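Local structure of hypothetical Protein TTHB210 (Thermus thermophilus, 3VG8) at residues K44-V49 / H94-L99; T74-V79 / L99-V104. The protein is of unknown function but is controlled by the sigmaE/anti-sigmaE regulatory system and assembles into a novel homodecamer. The protein carries 1 engineered substitution. All blocks are in the same frame, centred on the assembly; numbering follows the deposited sequence.

Contact 1. Residues K44-V49 / H94-L99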
# COMPACT_ATOMS: atom_id res chain seq x y z
N LYS F 44 -24.81 -19.88 -4.05
CA LYS F 44 -25.91 -19.03 -3.61
C LYS F 44 -27.29 -19.54 -3.96
O LYS F 44 -27.45 -20.36 -4.85
CB LYS F 44 -25.75 -17.60 -4.14
CG LYS F 44 -25.73 -17.44 -5.67
CD LYS F 44 -25.55 -15.95 -6.03
CE LYS F 44 -25.22 -15.71 -7.50
NZ LYS F 44 -24.88 -14.26 -7.77
N VAL F 45 -28.28 -19.01 -3.24
CA VAL F 45 -29.69 -19.34 -3.36
C VAL F 45 -30.39 -18.05 -3.84
O VAL F 45 -30.37 -17.03 -3.14
CB VAL F 45 -30.21 -19.75 -1.98
CG1 VAL F 45 -31.69 -20.07 -2.04
CG2 VAL F 45 -29.42 -20.96 -1.51
N VAL F 46 -31.01 -18.10 -5.01
CA VAL F 46 -31.62 -16.91 -5.59
C VAL F 46 -33.15 -16.91 -5.76
O VAL F 46 -33.68 -17.75 -6.48
CB VAL F 46 -30.98 -16.64 -6.98
CG1 VAL F 46 -31.51 -15.35 -7.58
CG2 VAL F 46 -29.47 -16.57 -6.86
N PHE F 47 -33.83 -15.99 -5.09
CA PHE F 47 -35.29 -15.85 -5.23
C PHE F 47 -35.56 -14.77 -6.28
O PHE F 47 -34.91 -13.73 -6.29
CB PHE F 47 -35.93 -15.42 -3.91
CG PHE F 47 -35.81 -16.43 -2.83
CD1 PHE F 47 -34.70 -16.46 -2.00
CD2 PHE F 47 -36.78 -17.42 -2.68
CE1 PHE F 47 -34.55 -17.45 -1.05
CE2 PHE F 47 -36.64 -18.42 -1.73
CZ PHE F 47 -35.52 -18.43 -0.91
N MSE F 48 -36.52 -15.03 -7.16
CA MSE F 48 -36.88 -14.08 -8.22
C MSE F 48 -38.21 -13.44 -7.89
O MSE F 48 -39.19 -14.16 -7.69
CB MSE F 48 -37.06 -14.80 -9.55
CG MSE F 48 -35.85 -15.50 -10.08
SE MSE F 48 -34.56 -14.18 -10.53
CE MSE F 48 -35.59 -13.20 -11.87
N VAL F 49 -38.26 -12.11 -7.81
CA VAL F 49 -39.53 -11.43 -7.55
C VAL F 49 -39.77 -10.23 -8.46
O VAL F 49 -38.88 -9.39 -8.65
CB VAL F 49 -39.67 -10.95 -6.06
CG1 VAL F 49 -39.59 -12.15 -5.13
CG2 VAL F 49 -38.61 -9.94 -5.72
N HIS F 94 -37.62 -7.02 -12.23
CA HIS F 94 -37.56 -8.04 -11.19
C HIS F 94 -36.43 -7.70 -10.21
O HIS F 94 -35.64 -6.78 -10.43
CB HIS F 94 -37.23 -9.41 -11.79
CG HIS F 94 -38.42 -10.14 -12.32
ND1 HIS F 94 -39.11 -9.72 -13.44
CD2 HIS F 94 -39.05 -11.25 -11.88
CE1 HIS F 94 -40.12 -10.54 -13.66
NE2 HIS F 94 -40.11 -11.48 -12.73
N TYR F 95 -36.37 -8.46 -9.12
CA TYR F 95 -35.29 -8.34 -8.16
C TYR F 95 -34.85 -9.76 -7.85
O TYR F 95 -35.67 -10.70 -7.79
CB TYR F 95 -35.72 -7.60 -6.88
CG TYR F 95 -35.12 -6.21 -6.80
CD1 TYR F 95 -33.84 -5.99 -6.26
CD2 TYR F 95 -35.81 -5.12 -7.33
CE1 TYR F 95 -33.27 -4.70 -6.27
CE2 TYR F 95 -35.26 -3.86 -7.35
CZ TYR F 95 -33.98 -3.65 -6.82
OH TYR F 95 -33.45 -2.37 -6.87
N HIS F 96 -33.54 -9.93 -7.77
CA HIS F 96 -32.97 -11.23 -7.45
C HIS F 96 -32.58 -11.10 -6.00
O HIS F 96 -31.76 -10.27 -5.66
CB HIS F 96 -31.69 -11.49 -8.27
CG HIS F 96 -31.94 -11.83 -9.71
ND1 HIS F 96 -32.73 -11.06 -10.54
CD2 HIS F 96 -31.46 -12.84 -10.47
CE1 HIS F 96 -32.72 -11.58 -11.75
NE2 HIS F 96 -31.97 -12.66 -11.74
N ILE F 97 -33.19 -11.89 -5.13
CA ILE F 97 -32.82 -11.82 -3.74
C ILE F 97 -31.93 -13.04 -3.55
O ILE F 97 -32.36 -14.19 -3.67
CB ILE F 97 -34.06 -11.90 -2.83
CG1 ILE F 97 -35.11 -10.88 -3.29
CG2 ILE F 97 -33.67 -11.60 -1.41
CD1 ILE F 97 -34.65 -9.45 -3.19
N GLU F 98 -30.67 -12.76 -3.24
CA GLU F 98 -29.68 -13.80 -3.13
C GLU F 98 -29.12 -14.03 -1.72
O GLU F 98 -28.72 -13.09 -1.03
CB GLU F 98 -28.52 -13.48 -4.09
CG GLU F 98 -28.93 -12.76 -5.38
CD GLU F 98 -27.80 -12.73 -6.42
OE1 GLU F 98 -26.65 -12.38 -6.07
OE2 GLU F 98 -28.08 -13.06 -7.60
N LEU F 99 -29.11 -15.30 -1.33
CA LEU F 99 -28.54 -15.74 -0.06
C LEU F 99 -27.20 -16.35 -0.49
O LEU F 99 -27.18 -17.44 -1.05
CB LEU F 99 -29.45 -16.80 0.58
CG LEU F 99 -30.58 -16.25 1.45
CD1 LEU F 99 -31.44 -15.31 0.64
CD2 LEU F 99 -31.42 -17.41 2.02
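Two neighbouring strands inside the antiparallel five-stranded sheet meet here, residues 44-49 pairing with 94-99 through V45 and L99, F47 and I97, and V49 and Y95. Each of these pairs is hydrogen-bonded in both directions; five of the six bonds are close to straight, F47 N to I97 O measuring 2.7 Å, whereas Y95 N to V49 O, at the end of the paired stretch, is bent. The non-hydrogen-bonded pairs V46-E98 and M48-H96 lie between them and project to the other face. There the selenomethionine M48 lies alongside H96, pointing the same way, and its SE sits over the imidazole face, 3.3 Å from the ring centroid and 11° off the normal. Bends at chi2 (-67°) and chi3 (-60°) fold the M48 chain back over the ring, bringing CE to 3.3 Å from H96 CE1. V46 CG1 adds an oblique contact with H96 CD2 at 3.8 Å, and P25 of a third subunit also packs on this histidine. A serine in place of H96 would probably deprive the M48 selenium of the flat surface it rests on and open a gap beside V46. Farther along, the extended K44 chain carries NZ to 3.1 Å from E98 OE1, meeting it from above the carboxylate plane in a salt bridge. Both charged ends have a further partner in the same chain, K44 in E107 of helix 104-110 and E98 OE1 in N80 of strand 78-84. The opposite face is largely apolar: F47 CE1 meets L99 CD1 at its ring edge and V49 CG2 touches Y95 CB, while Y95 OH hydrogen-bonds to H58 O of the second subunit. This is a central antiparallel strand pair of the alpha+beta sheet, its F47, V49 and I97 face packed against that subunit.

Contact 2. Residues T74-V79 / L99-V104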
# COMPACT_ATOMS: atom_id res chain seq x y z
N THR F 74 -25.45 -24.78 6.96
CA THR F 74 -24.51 -23.97 6.22
C THR F 74 -24.46 -22.58 6.80
O THR F 74 -25.37 -22.14 7.48
CB THR F 74 -24.94 -23.83 4.74
OG1 THR F 74 -23.98 -23.05 4.03
CG2 THR F 74 -26.31 -23.15 4.66
N ARG F 75 -23.36 -21.90 6.53
CA ARG F 75 -23.21 -20.54 6.98
C ARG F 75 -23.81 -19.70 5.86
O ARG F 75 -23.86 -20.13 4.71
CB ARG F 75 -21.72 -20.20 7.13
CG ARG F 75 -21.03 -21.00 8.21
CD ARG F 75 -19.52 -20.86 8.16
NE ARG F 75 -18.92 -21.41 9.38
CZ ARG F 75 -17.69 -21.91 9.45
NH1 ARG F 75 -17.25 -22.38 10.61
NH2 ARG F 75 -16.91 -21.94 8.38
N ILE F 76 -24.31 -18.53 6.20
CA ILE F 76 -24.83 -17.63 5.20
C ILE F 76 -23.84 -16.49 5.38
O ILE F 76 -23.61 -16.05 6.50
CB ILE F 76 -26.27 -17.15 5.51
CG1 ILE F 76 -27.19 -18.35 5.68
CG2 ILE F 76 -26.80 -16.28 4.37
CD1 ILE F 76 -27.42 -19.13 4.40
N ASP F 77 -23.22 -16.04 4.31
CA ASP F 77 -22.25 -14.96 4.45
C ASP F 77 -22.88 -13.57 4.28
O ASP F 77 -22.62 -12.65 5.07
CB ASP F 77 -21.12 -15.15 3.45
CG ASP F 77 -20.06 -14.08 3.56
OD1 ASP F 77 -20.23 -12.97 3.01
OD2 ASP F 77 -19.06 -14.35 4.22
N HIS F 78 -23.70 -13.41 3.25
CA HIS F 78 -24.34 -12.14 3.01
C HIS F 78 -25.51 -12.25 2.06
O HIS F 78 -25.79 -13.31 1.49
CB HIS F 78 -23.32 -11.13 2.45
CG HIS F 78 -22.75 -11.52 1.13
ND1 HIS F 78 -21.74 -12.45 1.01
CD2 HIS F 78 -23.05 -11.11 -0.12
CE1 HIS F 78 -21.43 -12.59 -0.27
NE2 HIS F 78 -22.21 -11.79 -0.98
N VAL F 79 -26.18 -11.12 1.88
CA VAL F 79 -27.33 -11.04 1.00
C VAL F 79 -27.13 -9.97 -0.07
O VAL F 79 -26.47 -8.97 0.16
CB VAL F 79 -28.61 -10.70 1.83
CG1 VAL F 79 -29.78 -10.36 0.91
CG2 VAL F 79 -28.97 -11.89 2.69
N LEU F 99 -29.11 -15.30 -1.33
CA LEU F 99 -28.54 -15.74 -0.06
C LEU F 99 -27.20 -16.35 -0.49
O LEU F 99 -27.18 -17.44 -1.05
CB LEU F 99 -29.45 -16.80 0.58
CG LEU F 99 -30.58 -16.25 1.45
CD1 LEU F 99 -31.44 -15.31 0.64
CD2 LEU F 99 -31.42 -17.41 2.02
N VAL F 100 -26.11 -15.64 -0.23
CA VAL F 100 -24.78 -16.07 -0.65
C VAL F 100 -24.02 -16.80 0.45
O VAL F 100 -23.89 -16.30 1.54
CB VAL F 100 -23.97 -14.85 -1.18
CG1 VAL F 100 -22.72 -15.32 -1.91
CG2 VAL F 100 -24.86 -14.00 -2.11
N LEU F 101 -23.52 -17.98 0.13
CA LEU F 101 -22.87 -18.82 1.12
C LEU F 101 -21.35 -18.69 1.24
O LEU F 101 -20.73 -19.49 1.93
CB LEU F 101 -23.27 -20.27 0.85
CG LEU F 101 -24.73 -20.38 0.36
CD1 LEU F 101 -25.08 -21.84 0.14
CD2 LEU F 101 -25.69 -19.76 1.38
N VAL F 102 -20.78 -17.69 0.56
CA VAL F 102 -19.35 -17.40 0.62
C VAL F 102 -19.19 -15.86 0.57
O VAL F 102 -20.14 -15.14 0.24
CB VAL F 102 -18.58 -17.99 -0.59
CG1 VAL F 102 -18.57 -19.50 -0.51
CG2 VAL F 102 -19.25 -17.54 -1.89
N SER F 103 -18.00 -15.35 0.88
CA SER F 103 -17.75 -13.91 0.88
C SER F 103 -18.07 -13.32 -0.49
O SER F 103 -18.01 -14.03 -1.51
CB SER F 103 -16.28 -13.63 1.20
OG SER F 103 -15.46 -13.96 0.08
N VAL F 104 -18.35 -12.03 -0.53
CA VAL F 104 -18.70 -11.37 -1.78
C VAL F 104 -17.56 -11.45 -2.79
O VAL F 104 -17.80 -11.59 -3.98
CB VAL F 104 -19.14 -9.90 -1.55
CG1 VAL F 104 -18.01 -9.07 -0.93
CG2 VAL F 104 -19.59 -9.29 -2.87
O HOH W 1 -18.99 -10.83 2.01
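V100 O is gripped by two successive backbone amides, D77 N at 2.9 Å and, more weakly, H78 N at 3.4 Å. With both residues facing V100, this is a classic beta bulge, placed where strand 78-84 begins beside the end of strand 94-100. The return bond, V100 N to H78 O, runs nearly along the C=O axis and completes the pairing. Beyond the bulge the H78 side chain turns back across the other segment: CG stands between its own backbone N and carbonyl carbon (chi1 63°), which lays the imidazole over V100. The CB of V100 makes a CH-pi contact with one face, 3.7 Å from the ring centroid and displaced toward the rim, while V102 O lies at the ring edge, near CE1. V104 CB closes on H78 NE2 at 3.6 Å, so the ring is wedged between the end of the strand and the start of helix 104-110, whose N-cap is S103. On the apolar side, I76 CD1 meets L101 CD2 at 3.5 Å. The second subunit continues the sheet by antiparallel pairing with V79, and its R69 forms a salt bridge with D77 OD2. The poorly ordered R75 hydrogen-bonds through NH2 to L101 O of a fourth subunit. The other carboxylate oxygen of D77 fixes the rotation of the histidine: H78 ND1 donates to D77 OD1 at 2.6 Å, arriving on the anti side and 18° out of the carboxylate plane. That oxygen also accepts from an ordered water, which in turn takes the V104 N-H at 2.9 Å and so ties the aspartate to the first turn of the helix.

In the fold
Contacts 1 and 2 lie in one antiparallel sheet, their centres about 13 Å apart, and share strand 94-100, which pairs with strand 42-50 in contact 1 and with strand 78-84 in contact 2. L99 belongs to both. Along the chain the segments come in the order 44-49, 74-79, 94-99 and 99-104, so the two connections cross. Contact 1 is near the centre of the chain, whereas contact 2 lies farther out, where strand 94-100 ends and the chain leads into helix 104-110. They touch directly, E98 O meeting V79 CG1 and K44 CB meeting V100 CA. Both take part in the interface with the second subunit, contact 1 by packing of a face and contact 2 by strand pairing at V79.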